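C2 toxin component I (Clostridium botulinum, PDB 2J3X) transfers ADP-ribose, probably from NAD+ to actin of the target cell, as the enzymatic half of a binary toxin. Local coordinates at residues L89-D95 / V168-Y174; L129-R133 / S197-T201; E140-F144 / S216-Y222; E244-L249 / L281-A285; F312-K316 / M416-V420. The protein carries 2 engineered substitutions. One frame throughout, in Å; residues are numbered along the deposited sequence.

Interaction 1. Residues L89-D95 / V168-Y174; sequences LLKNTLD and VPTTFDY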
# COMPACT_ATOMS: atom_id res chain seq x y z
N LEU A 89 5.91 7.28 18.80
CA LEU A 89 5.81 5.80 18.74
C LEU A 89 7.18 5.11 18.89
O LEU A 89 7.26 4.03 19.46
CB LEU A 89 5.10 5.36 17.44
CG LEU A 89 3.63 5.76 17.35
CD1 LEU A 89 3.13 5.44 15.91
CD2 LEU A 89 2.81 4.91 18.33
N LEU A 90 8.24 5.72 18.34
CA LEU A 90 9.59 5.13 18.36
C LEU A 90 10.10 4.99 19.79
O LEU A 90 10.99 4.18 20.05
CB LEU A 90 10.57 6.02 17.56
CG LEU A 90 10.97 5.54 16.18
CD1 LEU A 90 10.00 4.54 15.60
CD2 LEU A 90 11.27 6.71 15.23
N LYS A 91 9.53 5.78 20.69
CA LYS A 91 10.02 5.88 22.07
C LYS A 91 9.45 4.79 22.97
O LYS A 91 9.84 4.65 24.13
CB LYS A 91 9.67 7.26 22.62
CG LYS A 91 10.57 8.39 22.05
CD LYS A 91 10.11 9.78 22.47
CE LYS A 91 11.16 10.87 22.09
NZ LYS A 91 10.72 12.22 22.67
N ASN A 92 8.54 3.97 22.44
CA ASN A 92 7.76 3.10 23.29
C ASN A 92 7.58 1.74 22.67
O ASN A 92 6.99 1.63 21.61
CB ASN A 92 6.40 3.79 23.49
CG ASN A 92 5.71 3.38 24.77
OD1 ASN A 92 6.32 3.44 25.84
ND2 ASN A 92 4.43 3.08 24.68
N THR A 93 8.12 0.68 23.28
CA THR A 93 8.09 -0.63 22.65
C THR A 93 7.41 -1.69 23.53
O THR A 93 7.61 -1.69 24.77
CB THR A 93 9.50 -1.13 22.32
OG1 THR A 93 10.31 -1.09 23.50
CG2 THR A 93 10.16 -0.20 21.28
N LEU A 94 6.68 -2.61 22.90
CA LEU A 94 5.94 -3.64 23.65
C LEU A 94 6.87 -4.56 24.43
O LEU A 94 7.88 -5.01 23.89
CB LEU A 94 5.13 -4.52 22.69
CG LEU A 94 3.86 -3.79 22.19
CD1 LEU A 94 3.28 -4.57 21.01
CD2 LEU A 94 2.80 -3.60 23.33
N ASP A 95 6.51 -4.88 25.68
CA ASP A 95 7.30 -5.88 26.41
C ASP A 95 6.60 -7.25 26.41
O ASP A 95 7.16 -8.25 26.87
CB ASP A 95 7.66 -5.39 27.83
CG ASP A 95 6.45 -5.18 28.72
OD1 ASP A 95 5.29 -5.27 28.24
OD2 ASP A 95 6.65 -4.91 29.93
N VAL A 168 0.24 -8.60 17.74
CA VAL A 168 1.37 -7.75 17.51
C VAL A 168 2.53 -8.28 18.36
O VAL A 168 2.37 -8.45 19.58
CB VAL A 168 1.08 -6.32 17.98
CG1 VAL A 168 2.28 -5.39 17.67
CG2 VAL A 168 -0.24 -5.83 17.35
N PRO A 169 3.69 -8.53 17.73
CA PRO A 169 4.87 -9.03 18.46
C PRO A 169 5.46 -8.11 19.51
O PRO A 169 5.50 -6.89 19.32
CB PRO A 169 5.88 -9.33 17.33
CG PRO A 169 4.99 -9.56 16.12
CD PRO A 169 3.96 -8.47 16.28
N THR A 170 6.00 -8.69 20.59
CA THR A 170 6.76 -7.93 21.57
C THR A 170 7.88 -7.22 20.82
O THR A 170 8.33 -7.70 19.77
CB THR A 170 7.40 -8.82 22.68
OG1 THR A 170 8.28 -9.71 22.02
CG2 THR A 170 6.43 -9.72 23.20
N THR A 171 8.27 -6.07 21.38
CA THR A 171 9.29 -5.12 20.92
C THR A 171 8.77 -4.12 19.88
O THR A 171 9.45 -3.14 19.60
CB THR A 171 10.63 -5.75 20.39
OG1 THR A 171 10.44 -6.23 19.07
CG2 THR A 171 11.16 -6.89 21.29
N PHE A 172 7.58 -4.37 19.30
CA PHE A 172 7.05 -3.40 18.32
C PHE A 172 6.70 -2.07 18.97
O PHE A 172 6.27 -2.03 20.10
CB PHE A 172 5.81 -3.95 17.66
CG PHE A 172 6.06 -4.80 16.48
CD1 PHE A 172 7.15 -5.68 16.44
CD2 PHE A 172 5.16 -4.80 15.42
CE1 PHE A 172 7.34 -6.54 15.35
CE2 PHE A 172 5.34 -5.66 14.34
CZ PHE A 172 6.43 -6.50 14.31
N ASP A 173 6.91 -0.96 18.25
CA ASP A 173 6.61 0.37 18.76
C ASP A 173 5.13 0.50 18.90
O ASP A 173 4.36 -0.07 18.10
CB ASP A 173 7.04 1.46 17.76
CG ASP A 173 8.53 1.43 17.46
OD1 ASP A 173 9.34 0.99 18.29
OD2 ASP A 173 8.90 1.83 16.34
N TYR A 174 4.70 1.26 19.91
CA TYR A 174 3.28 1.46 20.15
C TYR A 174 2.97 2.65 21.00
O TYR A 174 3.80 3.08 21.82
CB TYR A 174 2.59 0.23 20.77
CG TYR A 174 2.84 0.11 22.27
CD1 TYR A 174 4.09 -0.26 22.74
CD2 TYR A 174 1.80 0.32 23.21
CE1 TYR A 174 4.36 -0.38 24.13
CE2 TYR A 174 2.02 0.20 24.61
CZ TYR A 174 3.31 -0.15 25.04
OH TYR A 174 3.56 -0.31 26.39
O HOH W 1 11.78 1.59 18.36
O HOH W 2 4.52 -3.18 27.04
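Thr-93 and Asp-173 form a single antiparallel beta bridge, a non-hydrogen-bonded pair, where the chain leaving helix 77-90 meets the loop between strands 162-168 and 175-178. That loop opens with a type II beta turn from Pro-169 to Phe-172. Two backbone bonds flank the bridge, Tyr-174 N to Asn-92 O (2.9 Å) and Leu-94 N to Phe-172 O (2.9 Å), and beyond them Leu-94 O takes Thr-171 N from inside the turn (2.8 Å). By side chain, Asn-92 ND2 reaches Tyr-174 O at 2.9 Å, the oxygen close to the amide plane, the nitrogen above the carbonyl plane; Asn-92 OD1 is taken by Lys-32. Water joins the segments twice, from Leu-90 O to Asp-173 OD1 and from Asp-95 OD1 to Tyr-174 OH, a hydroxyl that also bonds to Glu-25. Asp-173 OD2 goes to Asn-188. The apolar part centres on Leu-94, whose CD1 packs on Val-168 CG1 (3.6 Å). Tyr-174 swings CG between its backbone N and carbonyl carbon (chi1 79°), bringing the ring between Asn-92 and Leu-94. Asn-92 ND2 sits over one face toward the rim; Leu-94 CD2 lies over the opposite face, 3.6 Å from the ring centroid and 11° off the normal, a CH-pi contact.

Interaction 2. Residues L129-R133 / S197-T201; sequences LDKVR and SAIIT. With SO4 (sulfate ion), chain Q.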
# COMPACT_ATOMS: atom_id res chain seq x y z
N LEU A 129 -18.83 -16.80 2.67
CA LEU A 129 -17.61 -17.06 3.44
C LEU A 129 -16.55 -17.68 2.53
O LEU A 129 -15.38 -17.28 2.57
CB LEU A 129 -17.92 -18.06 4.55
CG LEU A 129 -16.67 -18.50 5.34
CD1 LEU A 129 -15.93 -17.37 6.06
CD2 LEU A 129 -17.11 -19.57 6.36
N ASP A 130 -16.92 -18.71 1.75
CA ASP A 130 -15.99 -19.33 0.85
C ASP A 130 -15.40 -18.38 -0.21
O ASP A 130 -14.20 -18.44 -0.55
CB ASP A 130 -16.67 -20.54 0.17
CG ASP A 130 -16.95 -21.68 1.16
OD1 ASP A 130 -16.46 -21.66 2.31
OD2 ASP A 130 -17.65 -22.63 0.74
N LYS A 131 -16.25 -17.51 -0.75
CA LYS A 131 -15.81 -16.51 -1.71
C LYS A 131 -14.78 -15.57 -1.08
O LYS A 131 -13.73 -15.27 -1.71
CB LYS A 131 -17.05 -15.74 -2.19
CG LYS A 131 -16.76 -14.59 -3.10
CD LYS A 131 -18.09 -13.99 -3.57
CE LYS A 131 -17.83 -12.79 -4.45
NZ LYS A 131 -17.23 -13.14 -5.72
N VAL A 132 -15.04 -15.11 0.15
CA VAL A 132 -14.08 -14.26 0.89
C VAL A 132 -12.78 -15.02 1.12
O VAL A 132 -11.71 -14.47 0.83
CB VAL A 132 -14.68 -13.80 2.25
CG1 VAL A 132 -13.58 -13.17 3.15
CG2 VAL A 132 -15.82 -12.77 2.04
N ARG A 133 -12.86 -16.28 1.59
CA ARG A 133 -11.64 -17.11 1.79
C ARG A 133 -10.82 -17.21 0.50
O ARG A 133 -9.60 -17.01 0.51
CB ARG A 133 -12.03 -18.51 2.22
CG ARG A 133 -12.41 -18.59 3.69
CD ARG A 133 -13.01 -19.98 3.96
NE ARG A 133 -13.25 -20.20 5.38
CZ ARG A 133 -13.90 -21.26 5.87
NH1 ARG A 133 -14.45 -22.16 5.03
NH2 ARG A 133 -14.05 -21.40 7.19
N SER A 197 -6.97 -17.21 7.98
CA SER A 197 -8.20 -18.03 8.08
C SER A 197 -9.39 -17.12 8.26
O SER A 197 -9.24 -15.97 8.63
CB SER A 197 -8.15 -19.01 9.26
OG SER A 197 -8.00 -18.31 10.47
N ALA A 198 -10.57 -17.64 7.96
CA ALA A 198 -11.79 -16.88 8.12
C ALA A 198 -12.91 -17.82 8.50
O ALA A 198 -13.03 -18.91 7.91
CB ALA A 198 -12.14 -16.19 6.81
N ILE A 199 -13.71 -17.41 9.46
CA ILE A 199 -14.91 -18.19 9.88
C ILE A 199 -16.07 -17.23 10.03
O ILE A 199 -15.85 -16.03 10.16
CB ILE A 199 -14.69 -18.97 11.19
CG1 ILE A 199 -14.45 -18.00 12.36
CG2 ILE A 199 -13.60 -20.02 11.00
CD1 ILE A 199 -14.50 -18.70 13.80
N ILE A 200 -17.28 -17.77 10.03
CA ILE A 200 -18.43 -16.99 10.44
C ILE A 200 -18.56 -17.11 11.95
O ILE A 200 -18.41 -18.22 12.51
CB ILE A 200 -19.75 -17.42 9.73
CG1 ILE A 200 -19.66 -17.07 8.24
CG2 ILE A 200 -20.96 -16.67 10.34
CD1 ILE A 200 -20.57 -17.98 7.33
N THR A 201 -18.76 -15.98 12.59
CA THR A 201 -19.00 -15.91 14.04
C THR A 201 -20.18 -15.00 14.40
O THR A 201 -20.51 -14.07 13.66
CB THR A 201 -17.74 -15.46 14.83
OG1 THR A 201 -17.94 -15.81 16.22
CG2 THR A 201 -17.53 -13.93 14.73
S SO4 Q . -17.78 -9.78 -7.48
O1 SO4 Q . -17.50 -8.38 -7.22
O2 SO4 Q . -16.78 -10.56 -6.75
O3 SO4 Q . -19.14 -9.99 -6.93
O4 SO4 Q . -17.65 -10.14 -8.87
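Arg-133 and Ala-198 bring their CA atoms within 6.3 Å where the helical segment 129-133 runs nearly antiparallel to strand 197-201, the short axes 161° apart and 8.7 Å at closest. The polar link is a fork: Arg-133 NE and NH2 both donate to Ala-198 O, each at 2.8 Å, with the oxygen in the guanidinium plane at its side-on edge. The NH2 arm approaches nearly along the C=O axis, and the NE arm is tilted from the carbonyl plane. An extended chain from CG to NE delivers the group, and Leu-129 CD2 lies over the centre of one guanidinium face, 3.6 Å above the plane. Leu-129 CB meets Ile-200 CD1 at 3.8 Å, and its CD1 touches Ala-198 CB, which Arg-133 CG also approaches. Away from the strand, Lys-131 NZ binds a sulfate, probably from the crystallisation liquor, and Lys-131 makes a cation-pi contact with Phe-113. Ser-197 and Ile-199 pair with strand 206-216, so Ala-198 O points from the opposite edge of strand 191-203, where the arginine meets it. Since a carbonyl carries no net charge, the arginine's charge is probably balanced in part by a long salt bridge from Arg-133 NH1 to Asp-130 OD1 (3.4 Å).

Interaction 3. Residues E140-F144 / S216-Y222; sequences EYTKF and SQELDFY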
# COMPACT_ATOMS: atom_id res chain seq x y z
N GLU A 140 -1.97 -9.91 0.67
CA GLU A 140 -1.35 -8.99 1.65
C GLU A 140 -1.85 -7.58 1.44
O GLU A 140 -1.75 -7.02 0.32
CB GLU A 140 0.16 -9.05 1.49
CG GLU A 140 0.92 -8.22 2.53
CD GLU A 140 2.41 -8.53 2.52
OE1 GLU A 140 2.96 -8.82 1.43
OE2 GLU A 140 3.03 -8.46 3.60
N TYR A 141 -2.43 -7.02 2.49
CA TYR A 141 -3.14 -5.72 2.39
C TYR A 141 -2.49 -4.69 3.28
O TYR A 141 -2.54 -4.79 4.51
CB TYR A 141 -4.58 -5.91 2.85
CG TYR A 141 -5.33 -6.89 1.99
CD1 TYR A 141 -5.87 -6.51 0.75
CD2 TYR A 141 -5.53 -8.23 2.44
CE1 TYR A 141 -6.59 -7.44 -0.03
CE2 TYR A 141 -6.22 -9.15 1.67
CZ TYR A 141 -6.77 -8.75 0.44
OH TYR A 141 -7.47 -9.67 -0.32
N THR A 142 -1.89 -3.66 2.69
CA THR A 142 -1.15 -2.70 3.48
C THR A 142 -2.03 -1.60 4.06
O THR A 142 -2.87 -0.99 3.35
CB THR A 142 -0.06 -2.05 2.57
OG1 THR A 142 0.67 -3.12 1.94
CG2 THR A 142 0.89 -1.10 3.36
N LYS A 143 -1.82 -1.29 5.35
CA LYS A 143 -2.41 -0.14 5.98
C LYS A 143 -1.39 1.01 5.87
O LYS A 143 -0.39 1.04 6.56
CB LYS A 143 -2.71 -0.45 7.46
CG LYS A 143 -3.52 0.70 8.13
CD LYS A 143 -5.03 0.59 7.85
CE LYS A 143 -5.80 1.69 8.57
NZ LYS A 143 -7.22 1.49 8.15
N PHE A 144 -1.63 1.92 4.93
CA PHE A 144 -0.67 3.00 4.71
C PHE A 144 -0.53 3.95 5.88
O PHE A 144 0.59 4.43 6.15
CB PHE A 144 -1.04 3.77 3.42
CG PHE A 144 -1.13 2.89 2.23
CD1 PHE A 144 0.02 2.25 1.69
CD2 PHE A 144 -2.37 2.70 1.60
CE1 PHE A 144 -0.10 1.43 0.52
CE2 PHE A 144 -2.50 1.90 0.45
CZ PHE A 144 -1.36 1.25 -0.08
N SER A 216 2.37 -8.06 9.00
CA SER A 216 3.58 -8.26 8.21
C SER A 216 4.11 -6.93 7.69
O SER A 216 3.45 -5.91 7.83
CB SER A 216 3.31 -9.26 7.06
OG SER A 216 2.38 -10.28 7.43
N GLN A 217 5.29 -6.96 7.09
CA GLN A 217 5.86 -5.72 6.55
C GLN A 217 6.36 -6.02 5.17
O GLN A 217 7.31 -6.80 5.04
CB GLN A 217 7.05 -5.29 7.39
CG GLN A 217 6.66 -4.55 8.61
CD GLN A 217 7.84 -4.42 9.56
OE1 GLN A 217 8.33 -5.42 10.14
NE2 GLN A 217 8.31 -3.19 9.73
N GLU A 218 5.69 -5.48 4.14
CA GLU A 218 6.06 -5.79 2.80
C GLU A 218 7.09 -4.73 2.39
O GLU A 218 6.88 -3.54 2.65
CB GLU A 218 4.82 -5.66 1.87
CG GLU A 218 5.15 -6.08 0.46
CD GLU A 218 3.87 -6.04 -0.40
OE1 GLU A 218 2.96 -5.23 -0.09
OE2 GLU A 218 3.82 -6.78 -1.38
N LEU A 219 8.19 -5.14 1.76
CA LEU A 219 9.30 -4.19 1.48
C LEU A 219 8.79 -3.16 0.46
O LEU A 219 8.30 -3.53 -0.61
CB LEU A 219 10.47 -4.93 0.85
CG LEU A 219 11.74 -4.08 0.61
CD1 LEU A 219 12.19 -3.36 1.89
CD2 LEU A 219 12.83 -5.00 0.05
N ASP A 220 8.85 -1.88 0.82
CA ASP A 220 8.21 -0.81 -0.00
C ASP A 220 8.82 0.50 0.49
O ASP A 220 8.85 0.76 1.73
CB ASP A 220 6.71 -0.82 0.30
CG ASP A 220 5.88 0.13 -0.57
OD1 ASP A 220 6.41 1.11 -1.18
OD2 ASP A 220 4.64 -0.08 -0.56
N PHE A 221 9.31 1.34 -0.44
CA PHE A 221 9.99 2.58 -0.06
C PHE A 221 9.16 3.82 -0.35
O PHE A 221 9.61 4.96 -0.07
CB PHE A 221 11.30 2.68 -0.86
CG PHE A 221 12.22 1.47 -0.60
CD1 PHE A 221 12.85 1.35 0.64
CD2 PHE A 221 12.37 0.46 -1.57
CE1 PHE A 221 13.68 0.21 0.87
CE2 PHE A 221 13.18 -0.68 -1.34
CZ PHE A 221 13.82 -0.79 -0.10
N TYR A 222 7.91 3.59 -0.77
CA TYR A 222 6.93 4.70 -0.99
C TYR A 222 7.62 5.79 -1.81
O TYR A 222 8.29 5.45 -2.82
CB TYR A 222 6.29 5.23 0.34
CG TYR A 222 5.68 4.07 1.09
CD1 TYR A 222 4.51 3.45 0.65
CD2 TYR A 222 6.32 3.57 2.22
CE1 TYR A 222 3.97 2.37 1.35
CE2 TYR A 222 5.82 2.45 2.92
CZ TYR A 222 4.66 1.86 2.46
OH TYR A 222 4.21 0.76 3.19
O HOH W 3 5.39 -9.19 3.77
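Thr-142 OG1 is gripped from outside the two segments by hydrogen bonds with Ser-192 OG and Arg-366 NH2. The threonine's methyl, CG2, faces Tyr-222 OH, the two side chains coming from opposite directions. No direct hydrogen bond crosses between the segments. Instead two acidic side chains lie against each other: Glu-140 OE1 is 3.6 Å from Glu-218 OE2, with the carboxylate planes 31° apart. Each glutamate sends its CG opposite its own backbone N (chi1 -175° and -176°) and runs on extended, bringing both carboxylates together. Such a pair would be costly if both were charged. Arg-368, in a salt bridge with Glu-218 OE2, should offset the repulsion, and at pH 3.0, the pH of this structure, one or both carboxylates may be protonated. A water donates to Glu-140 OE2 at 2.5 Å and, weakly, to Gln-217 O. Phe-144 CD1 touches Tyr-222 CE1 at 4.0 Å, with the tyrosine carbon near the plane of the phenylalanine ring. An Asx turn shapes the backbone under that tyrosine, Asp-220 OD1 accepting from Tyr-222 N at 2.9 Å. Strand 141-143 is an outermost strand of the eight-stranded sheet, beside strand 191-203, while 216-222 leaves strand 206-216 of the same sheet and passes along strand 295-301 of the five-stranded sheet toward helix 227-234, linking the two ADP-ribosyltransferase-like halves.

Interaction 4. Residues E244-L249 / L281-A285; sequences EQLGAL and LISSA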
# COMPACT_ATOMS: atom_id res chain seq x y z
N GLU A 244 26.75 -8.40 -25.97
CA GLU A 244 25.56 -8.23 -26.80
C GLU A 244 24.34 -7.90 -25.96
O GLU A 244 23.53 -7.06 -26.34
CB GLU A 244 25.32 -9.46 -27.65
CG GLU A 244 26.38 -9.68 -28.71
CD GLU A 244 26.04 -10.84 -29.59
OE1 GLU A 244 25.66 -11.88 -29.02
OE2 GLU A 244 26.16 -10.73 -30.84
N GLN A 245 24.23 -8.52 -24.79
CA GLN A 245 23.13 -8.21 -23.86
C GLN A 245 23.17 -6.76 -23.41
O GLN A 245 22.17 -6.06 -23.45
CB GLN A 245 23.17 -9.15 -22.66
CG GLN A 245 22.45 -10.47 -22.88
CD GLN A 245 22.77 -11.48 -21.79
OE1 GLN A 245 23.79 -11.35 -21.09
NE2 GLN A 245 21.91 -12.47 -21.63
N LEU A 246 24.34 -6.33 -22.95
CA LEU A 246 24.57 -4.94 -22.58
C LEU A 246 24.22 -3.96 -23.69
O LEU A 246 23.50 -2.98 -23.45
CB LEU A 246 26.02 -4.75 -22.12
CG LEU A 246 26.34 -3.32 -21.63
CD1 LEU A 246 25.49 -2.84 -20.40
CD2 LEU A 246 27.87 -3.14 -21.42
N GLY A 247 24.68 -4.23 -24.92
CA GLY A 247 24.41 -3.31 -26.03
C GLY A 247 22.93 -3.21 -26.32
O GLY A 247 22.41 -2.14 -26.55
N ALA A 248 22.25 -4.34 -26.28
CA ALA A 248 20.81 -4.36 -26.55
C ALA A 248 20.04 -3.61 -25.47
O ALA A 248 19.18 -2.76 -25.77
CB ALA A 248 20.31 -5.81 -26.72
N LEU A 249 20.39 -3.85 -24.20
CA LEU A 249 19.76 -3.10 -23.11
C LEU A 249 20.05 -1.58 -23.16
O LEU A 249 19.15 -0.76 -23.01
CB LEU A 249 20.16 -3.75 -21.76
CG LEU A 249 19.50 -3.13 -20.54
CD1 LEU A 249 17.94 -3.02 -20.62
CD2 LEU A 249 19.93 -4.03 -19.29
N LEU A 281 17.52 -10.36 -26.94
CA LEU A 281 18.66 -9.99 -26.09
C LEU A 281 18.23 -9.19 -24.84
O LEU A 281 18.84 -9.35 -23.78
CB LEU A 281 19.73 -9.20 -26.89
CG LEU A 281 20.55 -10.05 -27.88
CD1 LEU A 281 21.33 -9.15 -28.87
CD2 LEU A 281 21.46 -10.94 -27.13
N ILE A 282 17.24 -8.31 -24.97
CA ILE A 282 16.82 -7.52 -23.81
C ILE A 282 16.15 -8.45 -22.80
O ILE A 282 16.42 -8.35 -21.59
CB ILE A 282 15.91 -6.38 -24.21
CG1 ILE A 282 16.68 -5.42 -25.12
CG2 ILE A 282 15.39 -5.60 -22.99
CD1 ILE A 282 15.73 -4.56 -25.99
N SER A 283 15.29 -9.36 -23.29
CA SER A 283 14.62 -10.30 -22.38
C SER A 283 15.65 -11.21 -21.74
O SER A 283 15.56 -11.46 -20.54
CB SER A 283 13.57 -11.16 -23.11
OG SER A 283 12.39 -10.39 -23.40
N SER A 284 16.65 -11.65 -22.52
CA SER A 284 17.76 -12.47 -22.04
C SER A 284 18.50 -11.71 -20.90
O SER A 284 18.71 -12.23 -19.79
CB SER A 284 18.73 -12.72 -23.24
OG SER A 284 19.74 -13.61 -22.87
N ALA A 285 18.83 -10.44 -21.16
CA ALA A 285 19.53 -9.62 -20.14
C ALA A 285 18.72 -9.50 -18.88
O ALA A 285 19.26 -9.58 -17.76
CB ALA A 285 19.81 -8.21 -20.68
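Ala-248 CB presses on Leu-281 CB at 3.4 Å, tighter than ordinary van der Waals contact, in a small interface where two helices cross. The short axes come within 8.3 Å at -110°, and small residues on both sides, Ala-248 and Ala-285, are consistent with so close an approach. Ala-248 CB also meets Ile-282 CG1 at 4.0 Å, and Ala-285 CB lies as far from Gln-245 CB. Leu-249 extends the apolar patch, its CD1 reaching Ile-282 CG2 at 4.3 Å. The Leu-281 methyls lean out over the preceding turn, toward Glu-244 CB.

The one hydrogen bond between the segments runs at the border of this patch, from Gln-245 NE2 to Ser-284 OG (2.7 Å, N-H...O angle 147°), with the hydroxyl oxygen close to the amide plane. Gln-245 keeps CG beside its backbone N (chi1 -86°) and then runs extended, carrying the amide across to the serine. The other end of the amide is held as well: OE1 accepts from Ser-242 N, just before helix 243-254, which fixes the amide's rotation.

Farther out, Ala-285 O bonds to Tyr-237 OH. The contact therefore joins helix 243-254 to the C-terminal end of helix 273-286, with loops carrying Phe-346 and Asn-393 packed against Ile-282 and Ser-283 of the latter helix.

Interaction 5. Residues F312-K316 / M416-V420; sequences FSFDK and MTQVV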
# COMPACT_ATOMS: atom_id res chain seq x y z
N PHE A 312 -8.93 12.18 -17.49
CA PHE A 312 -9.98 11.77 -16.58
C PHE A 312 -9.67 12.29 -15.19
O PHE A 312 -8.55 12.09 -14.70
CB PHE A 312 -10.06 10.23 -16.53
CG PHE A 312 -11.13 9.73 -15.59
CD1 PHE A 312 -10.86 9.58 -14.21
CD2 PHE A 312 -12.40 9.45 -16.07
CE1 PHE A 312 -11.86 9.17 -13.33
CE2 PHE A 312 -13.39 9.02 -15.22
CZ PHE A 312 -13.15 8.89 -13.84
N SER A 313 -10.65 12.87 -14.51
CA SER A 313 -10.38 13.38 -13.15
C SER A 313 -11.36 12.82 -12.15
O SER A 313 -12.57 12.69 -12.46
CB SER A 313 -10.48 14.92 -13.11
OG SER A 313 -10.36 15.43 -11.79
N PHE A 314 -10.86 12.59 -10.92
CA PHE A 314 -11.71 12.20 -9.81
C PHE A 314 -12.18 13.35 -8.92
O PHE A 314 -12.83 13.12 -7.88
CB PHE A 314 -10.92 11.19 -8.93
CG PHE A 314 -10.76 9.82 -9.54
CD1 PHE A 314 -11.85 8.93 -9.62
CD2 PHE A 314 -9.51 9.41 -9.98
CE1 PHE A 314 -11.71 7.65 -10.15
CE2 PHE A 314 -9.35 8.12 -10.51
CZ PHE A 314 -10.48 7.23 -10.56
N ASP A 315 -11.83 14.58 -9.29
CA ASP A 315 -12.19 15.73 -8.48
C ASP A 315 -13.33 16.51 -9.09
O ASP A 315 -13.41 16.59 -10.32
CB ASP A 315 -10.97 16.63 -8.37
CG ASP A 315 -9.91 16.01 -7.46
OD1 ASP A 315 -10.24 15.81 -6.27
OD2 ASP A 315 -8.83 15.69 -7.96
N LYS A 316 -14.13 17.12 -8.21
CA LYS A 316 -15.22 18.02 -8.64
C LYS A 316 -15.17 19.29 -7.77
O LYS A 316 -14.49 19.32 -6.73
CB LYS A 316 -16.57 17.30 -8.53
CG LYS A 316 -16.96 16.94 -7.10
CD LYS A 316 -18.31 16.21 -6.96
CE LYS A 316 -18.69 16.15 -5.46
NZ LYS A 316 -20.11 15.66 -5.16
N MET A 416 -4.71 16.60 -5.47
CA MET A 416 -5.41 15.89 -6.52
C MET A 416 -5.88 14.53 -5.96
O MET A 416 -5.11 13.83 -5.28
CB MET A 416 -4.48 15.73 -7.74
CG MET A 416 -5.14 15.09 -8.92
SD MET A 416 -4.01 14.81 -10.30
CE MET A 416 -3.07 16.27 -10.13
N THR A 417 -7.13 14.17 -6.23
CA THR A 417 -7.59 12.81 -5.88
C THR A 417 -6.92 11.85 -6.85
O THR A 417 -6.97 11.97 -8.11
CB THR A 417 -9.12 12.68 -5.92
OG1 THR A 417 -9.70 13.61 -5.01
CG2 THR A 417 -9.54 11.29 -5.51
N GLN A 418 -6.29 10.86 -6.25
CA GLN A 418 -5.60 9.82 -7.01
C GLN A 418 -5.91 8.46 -6.42
O GLN A 418 -6.56 8.38 -5.38
CB GLN A 418 -4.08 10.03 -6.99
CG GLN A 418 -3.69 11.51 -7.34
CD GLN A 418 -2.23 11.67 -7.71
OE1 GLN A 418 -1.35 10.97 -7.20
NE2 GLN A 418 -1.93 12.66 -8.55
N VAL A 419 -5.49 7.41 -7.11
CA VAL A 419 -5.82 6.05 -6.60
C VAL A 419 -4.56 5.23 -6.59
O VAL A 419 -3.81 5.19 -7.61
CB VAL A 419 -6.93 5.36 -7.46
CG1 VAL A 419 -8.37 6.01 -7.20
CG2 VAL A 419 -6.52 5.29 -8.99
N VAL A 420 -4.37 4.48 -5.48
CA VAL A 420 -3.25 3.54 -5.40
C VAL A 420 -3.76 2.15 -5.73
O VAL A 420 -4.63 1.62 -5.02
CB VAL A 420 -2.68 3.60 -3.94
CG1 VAL A 420 -1.54 2.56 -3.74
CG2 VAL A 420 -2.18 5.06 -3.66
O HOH W 4 -8.36 13.55 -9.58
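Asp-315 clasps Thr-417 with both carboxylate oxygens. OD1 takes the threonine hydroxyl, OG1, at 2.6 Å from the syn side, 33° out of the carboxylate plane. OD2 uses its syn lone pair to accept Thr-417 N at 2.9 Å, a fairly straight bond of 163°. Thr-417 can offer both donors together because its OG1 stands beside its own backbone N (chi1 -59°), and its methyl CG2 is left to pack on Phe-314 CB at 3.7 Å. A water completes the polar cluster, donating to Asp-315 OD2 (2.7 Å) and Thr-417 O (2.6 Å) while it accepts from Phe-314 N. Just upstream, an ST turn positions the aspartate: Ser-313 OG receives Asp-315 N at 3.0 Å.

Phe-314 supplies the apolar half. Val-419 CG1 lies over one face of its ring, 4.0 Å from CE2, and on the opposite face Phe-312 sets its edge over the ring centre, with CE1 3.5 Å above the plane. The carbonyl of Thr-417 comes near the ring's edge. Leu-329 and Lys-328 of helix 326-336 also touch Phe-314, and Leu-329 reaches Val-419 as well.

The contact thus pins the start of the two-stranded hairpin 315-324 to strand 414-426, one of the central strands of the five-stranded sheet in the C-terminal half. Two direct bonds and a shared water hold the carboxylate, which is consistent with a negative charge stabilised by neutral donors; gripping both main chain and hydroxyl of one residue, it probably fixes the register of the two segments.

Interaction 3 lies nearest the middle, its centre about 5 Å from that of the chain. It touches interaction 5 directly, Phe-144 CZ meeting Val-420 CG1 at 3.9 Å, so packing runs from the N-terminal half into the five-stranded sheet of the C-terminal half, by family probably the catalytic one. Glycerol, probably from the crystallisation liquor, lies beside Phe-144. Interactions 1 and 2 belong to the N-terminal half: their nearest atoms are about 5 Å and 7 Å from interaction 3, and helix 126-136 of interaction 2 is followed in the chain by strand 141-143. Interaction 4 is remote, its nearest atoms about 19 Å from interaction 3 and about 26 Å from interaction 5.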